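Local atomic coordinates of endo-beta-N-acetylglucosaminidase F1 (Bacteroides thetaiotaomicron VPI-5482, PDB entry 6TCV), a protein that processes mammalian high-mannose N-glycans, most likely hydrolysing the glycosidic bond between the two core N-acetylglucosamine units. Residues H252-L257 with L296-L301; G383-S388 with E423-S428; N222-L227 with K277-D282; E72-A77 with I149-D154. The protein carries 2 engineered substitutions. All blocks are in the same frame, centred on the assembly; numbering follows the deposited sequence. Where two conformers were deposited one is given.

How the interactions relate
Along the chain interaction 4 closes first, interactions 3 and 1 then alternate, and interaction 2 comes last. Interaction 4 joins a helix to the mixed sheet of the N-terminal part; the other three belong to the strand-and-helix units of the barrel-like domain expected for such glycosidases. Interactions 1 and 3 share the unit of strand 243-249, helix 262-278 and strand 283-287, yet their centres lie 25 Å apart. Interactions 3 and 4 come nearest, about 5 Å between closest atoms, without touching. Interactions 1 and 2, 43 Å apart between centres, sit on opposite sides of the chain's centre, so glycan contacts at interaction 1 are remote from interaction 2; Asn-222 of interaction 3 also borders the glycan.

Interaction 1: H252-L257 with L296-L301. With MAN (alpha-D-mannopyranose), chain B; MAN (alpha-D-mannopyranose), chain C; MAN (alpha-D-mannopyranose), chain D.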
# COMPACT_ATOMS: atom_id res chain seq x y z
N HIS A 252 1.64 -20.18 -12.69
CA HIS A 252 1.82 -21.49 -13.30
C HIS A 252 2.64 -21.44 -14.58
O HIS A 252 2.44 -22.27 -15.48
CB HIS A 252 0.46 -22.15 -13.58
CG HIS A 252 -0.46 -22.13 -12.40
ND1 HIS A 252 -0.34 -23.04 -11.35
CD2 HIS A 252 -1.51 -21.32 -12.08
CE1 HIS A 252 -1.27 -22.77 -10.45
NE2 HIS A 252 -1.98 -21.74 -10.86
N ASP A 253 3.70 -20.62 -14.60
CA ASP A 253 4.70 -20.72 -15.66
C ASP A 253 6.06 -20.39 -15.06
O ASP A 253 6.21 -20.28 -13.84
CB ASP A 253 4.30 -19.94 -16.94
CG ASP A 253 4.39 -18.44 -16.83
OD1 ASP A 253 3.72 -17.80 -17.70
OD2 ASP A 253 5.10 -17.88 -15.99
N ILE A 254 7.07 -20.22 -15.93
CA ILE A 254 8.45 -20.01 -15.51
C ILE A 254 8.70 -18.70 -14.80
O ILE A 254 9.76 -18.53 -14.18
CB ILE A 254 9.44 -20.13 -16.71
CG1 ILE A 254 9.08 -19.08 -17.77
CG2 ILE A 254 9.50 -21.58 -17.20
CD1 ILE A 254 10.08 -19.05 -18.93
N THR A 255 7.75 -17.76 -14.83
CA THR A 255 7.93 -16.47 -14.18
C THR A 255 7.38 -16.49 -12.74
O THR A 255 6.44 -17.23 -12.42
CB THR A 255 7.27 -15.31 -14.95
OG1 THR A 255 5.84 -15.47 -14.92
CG2 THR A 255 7.79 -15.17 -16.36
N GLY A 256 7.95 -15.65 -11.89
CA GLY A 256 7.47 -15.52 -10.53
C GLY A 256 8.06 -14.28 -9.90
O GLY A 256 9.11 -13.77 -10.34
N LEU A 257 7.39 -13.82 -8.83
CA LEU A 257 7.74 -12.58 -8.18
C LEU A 257 9.00 -12.67 -7.34
O LEU A 257 9.54 -11.62 -6.98
CB LEU A 257 6.57 -12.11 -7.30
CG LEU A 257 5.27 -11.97 -8.10
CD1 LEU A 257 4.08 -11.74 -7.13
CD2 LEU A 257 5.32 -10.80 -9.08
N LEU A 296 16.52 -21.07 -15.96
CA LEU A 296 17.71 -20.33 -15.54
C LEU A 296 18.52 -19.82 -16.71
O LEU A 296 19.37 -18.95 -16.50
CB LEU A 296 18.57 -21.18 -14.57
CG LEU A 296 17.81 -21.56 -13.31
CD1 LEU A 296 18.68 -22.51 -12.50
CD2 LEU A 296 17.46 -20.40 -12.43
N SER A 297 18.27 -20.30 -17.93
CA SER A 297 18.90 -19.79 -19.13
C SER A 297 18.27 -18.49 -19.63
O SER A 297 18.84 -17.82 -20.51
CB SER A 297 18.75 -20.79 -20.31
OG SER A 297 17.43 -20.90 -20.83
N ASN A 298 17.11 -18.10 -19.09
CA ASN A 298 16.41 -16.90 -19.50
C ASN A 298 16.94 -15.66 -18.80
O ASN A 298 16.98 -15.62 -17.57
CB ASN A 298 14.94 -17.08 -19.19
CG ASN A 298 14.09 -16.04 -19.86
OD1 ASN A 298 14.23 -14.86 -19.60
ND2 ASN A 298 13.12 -16.50 -20.64
N PRO A 299 17.34 -14.62 -19.53
CA PRO A 299 17.95 -13.45 -18.87
C PRO A 299 17.03 -12.69 -17.95
O PRO A 299 17.53 -11.88 -17.16
CB PRO A 299 18.42 -12.56 -20.04
CG PRO A 299 17.57 -12.95 -21.20
CD PRO A 299 17.33 -14.46 -21.01
N SER A 300 15.73 -12.92 -18.05
CA SER A 300 14.80 -12.23 -17.15
C SER A 300 14.63 -12.91 -15.80
O SER A 300 14.01 -12.34 -14.90
CB SER A 300 13.41 -12.18 -17.79
OG SER A 300 13.41 -11.37 -18.98
N LEU A 301 15.13 -14.14 -15.65
CA LEU A 301 14.88 -14.99 -14.49
C LEU A 301 16.16 -15.38 -13.78
O LEU A 301 17.28 -15.22 -14.29
CB LEU A 301 14.17 -16.29 -14.95
CG LEU A 301 12.93 -16.07 -15.80
CD1 LEU A 301 12.31 -17.41 -16.28
CD2 LEU A 301 11.88 -15.25 -15.06
C1 MAN B . -4.91 -24.73 -11.73
C2 MAN B . -3.76 -24.48 -12.69
C3 MAN B . -4.14 -23.42 -13.72
C4 MAN B . -5.44 -23.81 -14.40
C5 MAN B . -6.52 -24.04 -13.35
C6 MAN B . -7.84 -24.48 -13.95
O2 MAN B . -3.42 -25.66 -13.42
O3 MAN B . -3.11 -23.29 -14.71
O4 MAN B . -5.90 -22.75 -15.23
O5 MAN B . -6.10 -25.04 -12.42
O6 MAN B . -8.76 -24.80 -12.93
C1 MAN C . -4.57 -21.00 -7.74
C2 MAN C . -4.62 -19.80 -8.67
C3 MAN C . -5.97 -19.77 -9.39
C4 MAN C . -6.18 -21.05 -10.16
C5 MAN C . -6.01 -22.25 -9.23
C6 MAN C . -6.06 -23.57 -9.96
O2 MAN C . -3.57 -19.91 -9.61
O3 MAN C . -5.92 -18.67 -10.32
O4 MAN C . -7.46 -21.14 -10.79
O5 MAN C . -4.75 -22.18 -8.51
O6 MAN C . -5.04 -23.55 -10.97
C1 MAN D . -2.07 -25.75 -13.74
C2 MAN D . -1.87 -26.92 -14.68
C3 MAN D . -2.32 -28.20 -14.00
C4 MAN D . -1.66 -28.36 -12.65
C5 MAN D . -1.86 -27.10 -11.81
C6 MAN D . -1.15 -27.13 -10.47
O2 MAN D . -0.50 -26.99 -15.02
O3 MAN D . -2.00 -29.32 -14.82
O4 MAN D . -2.23 -29.45 -11.94
O5 MAN D . -1.37 -25.96 -12.53
O6 MAN D . -1.07 -25.85 -9.88
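Thr-255 and Leu-301 mark the closest backbone approach, 7.1 Å between their CA atoms, and no hydrogen bond joins the two loops. Apolar side chains, with one backbone carbonyl, make the contact. Ile-254 and Leu-301 cross at about a right angle, CD1 of Ile-254 lying 3.8 Å from CD1 of Leu-301, and the same leucine methyl rests 3.5 Å from the carbonyl O of Ile-254. With chi1 of 59°, Ile-254 holds CG1 between its backbone N and carbonyl carbon, which lets CG1 as well as CD1 meet that methyl. Both loops follow strands of a parallel series, 243-249 and 283-287, as expected for the beta-alpha loops of a glycosidase barrel, and each is shaped by an Asx turn. Asp-253 OD2 grips Thr-255 twice, taking the backbone N on its anti side and OG1 with its syn lone pair; Asn-298 OD1 accepts from Ser-300 N at 2.9 Å, in the carbonyl plane. Near the start of its loop His-252 meets the substrate glycan: C2 of the chain B mannose stands 3.7 Å above the centre of the imidazole ring, while NE2 of His-252 hydrogen-bonds O2 of the chain C mannose at 2.7 Å, at the ring edge.

Interaction 2: G383-S388 with E423-S428; sequences GSLSAS and EVLYGS
Leu-385 and Leu-425 cross obliquely, meeting through one methyl each: CD2 of Leu-385 lies 4.2 Å from CD1 of Leu-425. Neither side chain leaves its backbone aimed straight at the other segment; it is the branched ends that close the distance. For Leu-385, CG stands anti to the backbone N (chi1 -167°), and chi2 of 70° turns CD1 aside and leaves CD2, anti to CA, as the branch that reaches Leu-425. Leu-425 reaches back with an extended chi2.

The second pair is more intimate. Val-424 does point at the opposite segment, and its CG2 rests against Ala-387, 3.8 Å from CB of Ala-387 and 3.7 Å from its carbonyl O. The CA atoms of Ala-387 and Val-424 are 5.8 Å apart, the nearest pair across the segments. No hydrogen bond crosses; the side chains meet through methyl groups, and one methyl also rests on a carbonyl oxygen.

Local turns set up both partners. Leu-385 is the centre of an inverse gamma turn, and Ser-386 follows as the N-cap of helix 387-396, its OG bonded to Lys-389 N. Opposite, Gly-427, with positive phi, follows helix 421-426, and the ring of Tyr-426 takes CB of Leu-425 over its face, 3.6 Å above the centre.

The first turns of helix 387-396 thus pack against the end of helix 421-426, Val-424 and Leu-425 also touching Ala-390. Helix 387-396 forms the crossover between parallel strands 371-376 and 400-404, and Leu-385, Leu-425 and Tyr-426 all lean on Phe-401 of strand 400-404.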
# COMPACT_ATOMS: atom_id res chain seq x y z
N GLY A 383 -9.16 -16.47 12.96
CA GLY A 383 -9.69 -15.85 14.18
C GLY A 383 -10.59 -14.67 13.91
O GLY A 383 -11.03 -14.45 12.81
N SER A 384 -10.90 -13.95 14.98
CA SER A 384 -11.83 -12.83 14.91
C SER A 384 -11.22 -11.56 15.47
O SER A 384 -10.38 -11.61 16.36
CB SER A 384 -13.11 -13.11 15.67
OG SER A 384 -13.76 -14.28 15.21
N LEU A 385 -11.72 -10.43 14.99
CA LEU A 385 -11.30 -9.11 15.46
C LEU A 385 -12.16 -8.72 16.65
O LEU A 385 -12.96 -7.79 16.62
CB LEU A 385 -11.41 -8.08 14.35
CG LEU A 385 -10.75 -6.71 14.53
CD1 LEU A 385 -9.24 -6.94 14.46
CD2 LEU A 385 -11.19 -5.73 13.46
N SER A 386 -11.99 -9.48 17.73
CA SER A 386 -12.72 -9.27 18.96
C SER A 386 -12.13 -8.14 19.79
O SER A 386 -11.04 -7.64 19.51
CB SER A 386 -12.74 -10.56 19.79
OG SER A 386 -11.40 -10.83 20.17
N ALA A 387 -12.85 -7.74 20.85
CA ALA A 387 -12.30 -6.77 21.78
C ALA A 387 -10.96 -7.23 22.34
O ALA A 387 -9.99 -6.46 22.38
CB ALA A 387 -13.29 -6.55 22.93
N SER A 388 -10.88 -8.50 22.76
CA SER A 388 -9.66 -9.02 23.37
C SER A 388 -8.51 -9.12 22.36
O SER A 388 -7.35 -8.88 22.72
CB SER A 388 -9.94 -10.39 24.00
OG SER A 388 -10.93 -10.28 25.02
N GLU A 423 -14.87 -1.08 18.84
CA GLU A 423 -14.93 -0.25 20.03
C GLU A 423 -13.55 -0.06 20.65
O GLU A 423 -13.22 1.03 21.13
CB GLU A 423 -15.84 -0.94 21.06
CG GLU A 423 -16.36 -0.11 22.19
CD GLU A 423 -17.70 -0.64 22.67
OE1 GLU A 423 -18.64 0.17 22.85
OE2 GLU A 423 -17.83 -1.88 22.85
N VAL A 424 -12.72 -1.12 20.66
CA VAL A 424 -11.39 -1.03 21.24
C VAL A 424 -10.47 -0.22 20.34
O VAL A 424 -9.70 0.63 20.81
CB VAL A 424 -10.82 -2.44 21.51
CG1 VAL A 424 -9.33 -2.38 21.94
CG2 VAL A 424 -11.65 -3.14 22.59
N LEU A 425 -10.52 -0.46 19.02
CA LEU A 425 -9.58 0.17 18.10
C LEU A 425 -9.91 1.64 17.85
O LEU A 425 -8.99 2.46 17.71
CB LEU A 425 -9.59 -0.55 16.75
CG LEU A 425 -9.16 -1.99 16.74
CD1 LEU A 425 -9.26 -2.48 15.28
CD2 LEU A 425 -7.76 -2.21 17.23
N TYR A 426 -11.18 2.01 17.86
CA TYR A 426 -11.67 3.29 17.34
C TYR A 426 -12.70 3.96 18.21
O TYR A 426 -13.09 5.09 17.89
CB TYR A 426 -12.32 3.07 15.97
CG TYR A 426 -11.46 2.29 14.99
CD1 TYR A 426 -10.18 2.76 14.63
CD2 TYR A 426 -11.88 1.11 14.39
CE1 TYR A 426 -9.39 2.08 13.74
CE2 TYR A 426 -11.12 0.45 13.47
CZ TYR A 426 -9.87 0.92 13.16
OH TYR A 426 -9.08 0.22 12.23
N GLY A 427 -13.18 3.32 19.27
CA GLY A 427 -14.30 3.85 20.02
C GLY A 427 -15.62 3.72 19.27
O GLY A 427 -16.57 4.41 19.63
N SER A 428 -15.70 2.85 18.25
CA SER A 428 -16.96 2.69 17.51
C SER A 428 -16.95 1.31 16.89
O SER A 428 -16.05 0.97 16.13
CB SER A 428 -17.02 3.80 16.45
OG SER A 428 -18.26 3.82 15.72

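Interaction 3: N222-L227 with K277-D282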
# COMPACT_ATOMS: atom_id res chain seq x y z
N ASN A 222 -11.66 -10.78 -15.57
CA ASN A 222 -12.29 -10.07 -14.48
C ASN A 222 -11.45 -8.90 -14.01
O ASN A 222 -11.97 -7.79 -13.75
CB ASN A 222 -12.53 -11.05 -13.36
CG ASN A 222 -13.42 -12.19 -13.76
OD1 ASN A 222 -14.50 -12.00 -14.34
ND2 ASN A 222 -12.92 -13.40 -13.59
N VAL A 223 -10.14 -9.11 -13.86
CA VAL A 223 -9.24 -8.02 -13.53
C VAL A 223 -9.28 -6.95 -14.62
O VAL A 223 -9.38 -5.74 -14.34
CB VAL A 223 -7.81 -8.56 -13.27
CG1 VAL A 223 -6.84 -7.44 -13.06
CG2 VAL A 223 -7.80 -9.47 -12.08
N GLN A 224 -9.19 -7.38 -15.86
CA GLN A 224 -9.16 -6.43 -16.97
C GLN A 224 -10.44 -5.62 -17.01
O GLN A 224 -10.41 -4.41 -17.28
CB GLN A 224 -8.90 -7.16 -18.27
CG GLN A 224 -8.60 -6.18 -19.45
CD GLN A 224 -7.28 -5.46 -19.20
OE1 GLN A 224 -6.26 -6.09 -18.99
NE2 GLN A 224 -7.29 -4.13 -19.27
N TYR A 225 -11.59 -6.25 -16.72
CA TYR A 225 -12.86 -5.52 -16.74
C TYR A 225 -12.84 -4.42 -15.68
O TYR A 225 -13.30 -3.30 -15.93
CB TYR A 225 -14.01 -6.48 -16.43
CG TYR A 225 -15.35 -5.81 -16.63
CD1 TYR A 225 -15.95 -5.14 -15.59
CD2 TYR A 225 -16.01 -5.91 -17.85
CE1 TYR A 225 -17.15 -4.54 -15.77
CE2 TYR A 225 -17.25 -5.33 -18.00
CZ TYR A 225 -17.79 -4.64 -16.97
OH TYR A 225 -19.03 -4.03 -17.17
N LEU A 226 -12.32 -4.69 -14.46
CA LEU A 226 -12.26 -3.65 -13.45
C LEU A 226 -11.38 -2.50 -13.88
O LEU A 226 -11.73 -1.34 -13.70
CB LEU A 226 -11.72 -4.19 -12.13
CG LEU A 226 -12.60 -5.09 -11.29
CD1 LEU A 226 -11.84 -5.60 -10.09
CD2 LEU A 226 -13.84 -4.34 -10.89
N LEU A 227 -10.19 -2.80 -14.44
CA LEU A 227 -9.29 -1.72 -14.88
C LEU A 227 -9.94 -0.92 -15.98
O LEU A 227 -9.88 0.32 -15.99
CB LEU A 227 -7.95 -2.29 -15.32
CG LEU A 227 -7.20 -3.04 -14.21
CD1 LEU A 227 -5.94 -3.68 -14.81
CD2 LEU A 227 -6.82 -2.13 -13.05
N LYS A 277 0.02 3.95 -12.45
CA LYS A 277 -0.15 5.29 -12.96
C LYS A 277 -1.33 5.35 -13.94
O LYS A 277 -2.22 6.20 -13.84
CB LYS A 277 1.15 5.74 -13.65
CG LYS A 277 1.08 7.18 -14.16
CD LYS A 277 2.37 7.53 -14.88
CE LYS A 277 2.20 8.68 -15.84
NZ LYS A 277 2.14 9.92 -15.06
N ALA A 278 -1.36 4.45 -14.91
CA ALA A 278 -2.38 4.52 -15.97
C ALA A 278 -3.77 4.36 -15.42
O ALA A 278 -4.71 4.99 -15.93
CB ALA A 278 -2.08 3.44 -17.03
N TYR A 279 -3.95 3.51 -14.43
CA TYR A 279 -5.27 3.22 -13.88
C TYR A 279 -5.53 3.97 -12.58
O TYR A 279 -6.57 3.76 -11.94
CB TYR A 279 -5.52 1.74 -13.73
CG TYR A 279 -5.47 0.98 -15.05
CD1 TYR A 279 -6.47 1.19 -16.01
CD2 TYR A 279 -4.44 0.13 -15.39
CE1 TYR A 279 -6.47 0.50 -17.21
CE2 TYR A 279 -4.44 -0.57 -16.63
CZ TYR A 279 -5.44 -0.36 -17.51
OH TYR A 279 -5.43 -1.05 -18.71
N ASN A 280 -4.63 4.87 -12.20
CA ASN A 280 -4.81 5.74 -11.02
C ASN A 280 -5.10 4.88 -9.78
O ASN A 280 -6.16 4.99 -9.14
CB ASN A 280 -5.87 6.81 -11.30
CG ASN A 280 -5.82 8.00 -10.34
OD1 ASN A 280 -4.86 8.23 -9.60
ND2 ASN A 280 -6.88 8.81 -10.41
N LEU A 281 -4.15 4.00 -9.46
CA LEU A 281 -4.20 3.12 -8.31
C LEU A 281 -3.16 3.56 -7.28
O LEU A 281 -2.33 4.44 -7.55
CB LEU A 281 -3.98 1.66 -8.69
CG LEU A 281 -4.87 1.15 -9.82
CD1 LEU A 281 -4.54 -0.30 -10.08
CD2 LEU A 281 -6.36 1.31 -9.40
N ASP A 282 -3.14 2.93 -6.12
CA ASP A 282 -2.34 3.40 -4.99
C ASP A 282 -1.16 2.53 -4.65
O ASP A 282 -0.48 2.82 -3.65
CB ASP A 282 -3.24 3.62 -3.77
CG ASP A 282 -4.27 4.65 -4.03
OD1 ASP A 282 -3.91 5.83 -4.20
OD2 ASP A 282 -5.49 4.30 -4.09
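Leu-227 and Tyr-279 share the same first torsion, chi1 -61° in each, CG anti to the carbonyl carbon, and this sends both side chains across the gap to meet at about a right angle. The leucine comes over the face of the ring: its CB lies 3.7 Å from the centroid of Tyr-279, 13° off the normal, a CH-pi contact of good geometry. The two methyls spread over the same ring, CD1 of Leu-227 nearest to CE2 at 3.9 Å and CD2 of Leu-227 nearest to CG, also at 3.9 Å. On the other flank the carbonyl O of Leu-227 stands 3.5 Å from CD1 of Tyr-279; that oxygen also accepts a hydrogen bond from Asn-230 ND2.

Beyond the ring, CD2 of Leu-227 reaches CD1 of Leu-281 at 4.2 Å. Gln-224, its chain bent at chi2, brings NE2 within 3.6 Å of the phenol OH of Tyr-279, an approach without a hydrogen bond; the amide nitrogen is hydrogen-bonded to Asp-228 OD1.

Tyr-279 owes its place to the end of helix 262-278. It is the first residue to leave helical geometry, and Asn-280, with positive phi, is the C-prime residue of a Schellman motif, so the chain turns sharply and presents Tyr-279 and Leu-281 to the same helix.

In the fold, helix 221-228 follows strand 214-218 and lies against the link between helix 262-278 and strand 283-287. Leu-281 also touches Leu-246 of strand 243-249, the parallel neighbour of strand 283-287, while Tyr-279 touches Asn-230 at helix 230-233.

Interaction 4: E72-A77 with I149-D154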
# COMPACT_ATOMS: atom_id res chain seq x y z
N GLU A 72 14.26 18.55 -10.09
CA GLU A 72 14.45 18.03 -11.44
C GLU A 72 15.34 16.80 -11.42
O GLU A 72 15.09 15.82 -12.13
CB GLU A 72 14.90 19.12 -12.42
CG GLU A 72 15.07 18.59 -13.86
CD GLU A 72 15.63 19.63 -14.84
OE1 GLU A 72 15.10 19.68 -15.97
OE2 GLU A 72 16.47 20.45 -14.46
N THR A 73 16.41 16.83 -10.62
CA THR A 73 17.28 15.67 -10.52
C THR A 73 16.53 14.47 -9.94
O THR A 73 16.68 13.35 -10.43
CB THR A 73 18.46 16.03 -9.65
OG1 THR A 73 19.14 17.14 -10.27
CG2 THR A 73 19.43 14.88 -9.51
N TYR A 74 15.70 14.70 -8.91
CA TYR A 74 14.95 13.60 -8.29
C TYR A 74 13.95 13.00 -9.27
O TYR A 74 13.89 11.78 -9.46
CB TYR A 74 14.21 14.15 -7.05
CG TYR A 74 13.36 13.07 -6.40
CD1 TYR A 74 12.05 12.87 -6.81
CD2 TYR A 74 13.87 12.23 -5.42
CE1 TYR A 74 11.29 11.86 -6.28
CE2 TYR A 74 13.09 11.22 -4.86
CZ TYR A 74 11.79 11.05 -5.31
OH TYR A 74 10.96 10.06 -4.82
N ASN A 75 13.16 13.86 -9.92
CA ASN A 75 12.17 13.38 -10.87
C ASN A 75 12.85 12.64 -12.02
O ASN A 75 12.35 11.60 -12.46
CB ASN A 75 11.35 14.57 -11.39
CG ASN A 75 10.19 14.92 -10.49
OD1 ASN A 75 9.63 14.07 -9.78
ND2 ASN A 75 9.84 16.19 -10.47
N LYS A 76 14.01 13.11 -12.49
CA LYS A 76 14.72 12.39 -13.55
C LYS A 76 15.16 11.02 -13.08
O LYS A 76 15.09 10.04 -13.84
CB LYS A 76 15.91 13.21 -14.06
N ALA A 77 15.69 10.93 -11.85
CA ALA A 77 16.19 9.64 -11.35
C ALA A 77 15.07 8.62 -11.19
O ALA A 77 15.31 7.42 -11.38
CB ALA A 77 16.92 9.85 -10.02
N ILE A 149 13.55 13.73 1.04
CA ILE A 149 12.36 14.19 0.35
C ILE A 149 11.07 13.84 1.08
O ILE A 149 10.94 12.77 1.69
CB ILE A 149 12.40 13.76 -1.14
CG1 ILE A 149 11.36 14.54 -1.94
CG2 ILE A 149 12.16 12.23 -1.27
CD1 ILE A 149 11.65 14.55 -3.43
N TYR A 150 10.12 14.80 1.10
CA TYR A 150 8.75 14.57 1.55
C TYR A 150 7.82 14.61 0.34
O TYR A 150 7.97 15.50 -0.51
CB TYR A 150 8.30 15.67 2.50
CG TYR A 150 9.13 15.64 3.73
CD1 TYR A 150 10.35 16.30 3.78
CD2 TYR A 150 8.69 14.92 4.85
CE1 TYR A 150 11.15 16.25 4.89
CE2 TYR A 150 9.51 14.86 5.98
CZ TYR A 150 10.71 15.55 6.00
OH TYR A 150 11.55 15.53 7.09
N LEU A 151 6.95 13.61 0.23
CA LEU A 151 5.99 13.49 -0.86
C LEU A 151 4.61 13.71 -0.25
O LEU A 151 4.12 12.87 0.49
CB LEU A 151 6.17 12.12 -1.53
CG LEU A 151 7.53 11.87 -2.15
CD1 LEU A 151 7.66 10.39 -2.64
CD2 LEU A 151 7.88 12.86 -3.25
N VAL A 152 4.03 14.88 -0.52
CA VAL A 152 2.88 15.43 0.20
C VAL A 152 1.60 15.30 -0.61
O VAL A 152 1.58 15.67 -1.78
CB VAL A 152 3.13 16.90 0.59
CG1 VAL A 152 1.94 17.45 1.43
CG2 VAL A 152 4.47 17.09 1.31
N LYS A 153 0.57 14.77 0.02
CA LYS A 153 -0.77 14.68 -0.54
C LYS A 153 -1.80 15.30 0.39
O LYS A 153 -1.75 15.07 1.61
CB LYS A 153 -1.14 13.20 -0.72
CG LYS A 153 -0.03 12.39 -1.39
CD LYS A 153 -0.23 10.87 -1.41
CE LYS A 153 -1.66 10.42 -1.53
NZ LYS A 153 -1.65 8.93 -1.29
N ASP A 154 -2.67 16.13 -0.13
CA ASP A 154 -3.77 16.70 0.66
C ASP A 154 -4.94 15.74 0.66
O ASP A 154 -5.58 15.55 -0.38
CB ASP A 154 -4.10 18.08 0.13
CG ASP A 154 -5.22 18.79 0.88
OD1 ASP A 154 -5.70 18.29 1.91
OD2 ASP A 154 -5.53 19.94 0.48
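One face of the Tyr-74 ring is occupied by Ile-149, whose CD1 sits 3.6 Å from the ring centroid and 6° off the normal; at the phenol end, OH of Tyr-74 approaches CD1 of Leu-151 at 4.0 Å. The ring also meets that of His-78, one helical turn on, the planes about 30° apart. This is a helix laid on a beta sheet: here helix 68-78 meets strand 147-154 through Tyr-74, and the strand runs in a mixed sheet between parallel strand 34-39 and antiparallel strand 125-130.

Strand alternation explains which residues take part. Ile-149 and Leu-151 point to the helix, while Tyr-150 and Val-152 face the other way, the former hydrogen-bonding Asp-27 through its OH. Tyr-74 spans the gap, 9.0 Å between its CA and that of Ile-149, because CG is set anti to its backbone N (chi1 177°), extending the ring toward the sheet. The isoleucine is likewise extended, chi1 -165°, which lifts CD1 clear of the strand and over the ring. The resulting CH-pi contact is nearly central: CD1 of Ile-149 is roughly equidistant from all six ring carbons. No hydrogen bond crosses.

Segment 72-77 falls in the sequence family of the N-terminal domain, but Tyr-74 touches Pro-321 too, so the ring also meets the loop between helix 306-319 and strand 324-329, part of what is probably the barrel domain. Beside the central methyl, the second branch of the isoleucine closes over the ring's rim, CG2 of Ile-149 coming 3.8 Å from CE2 of Tyr-74.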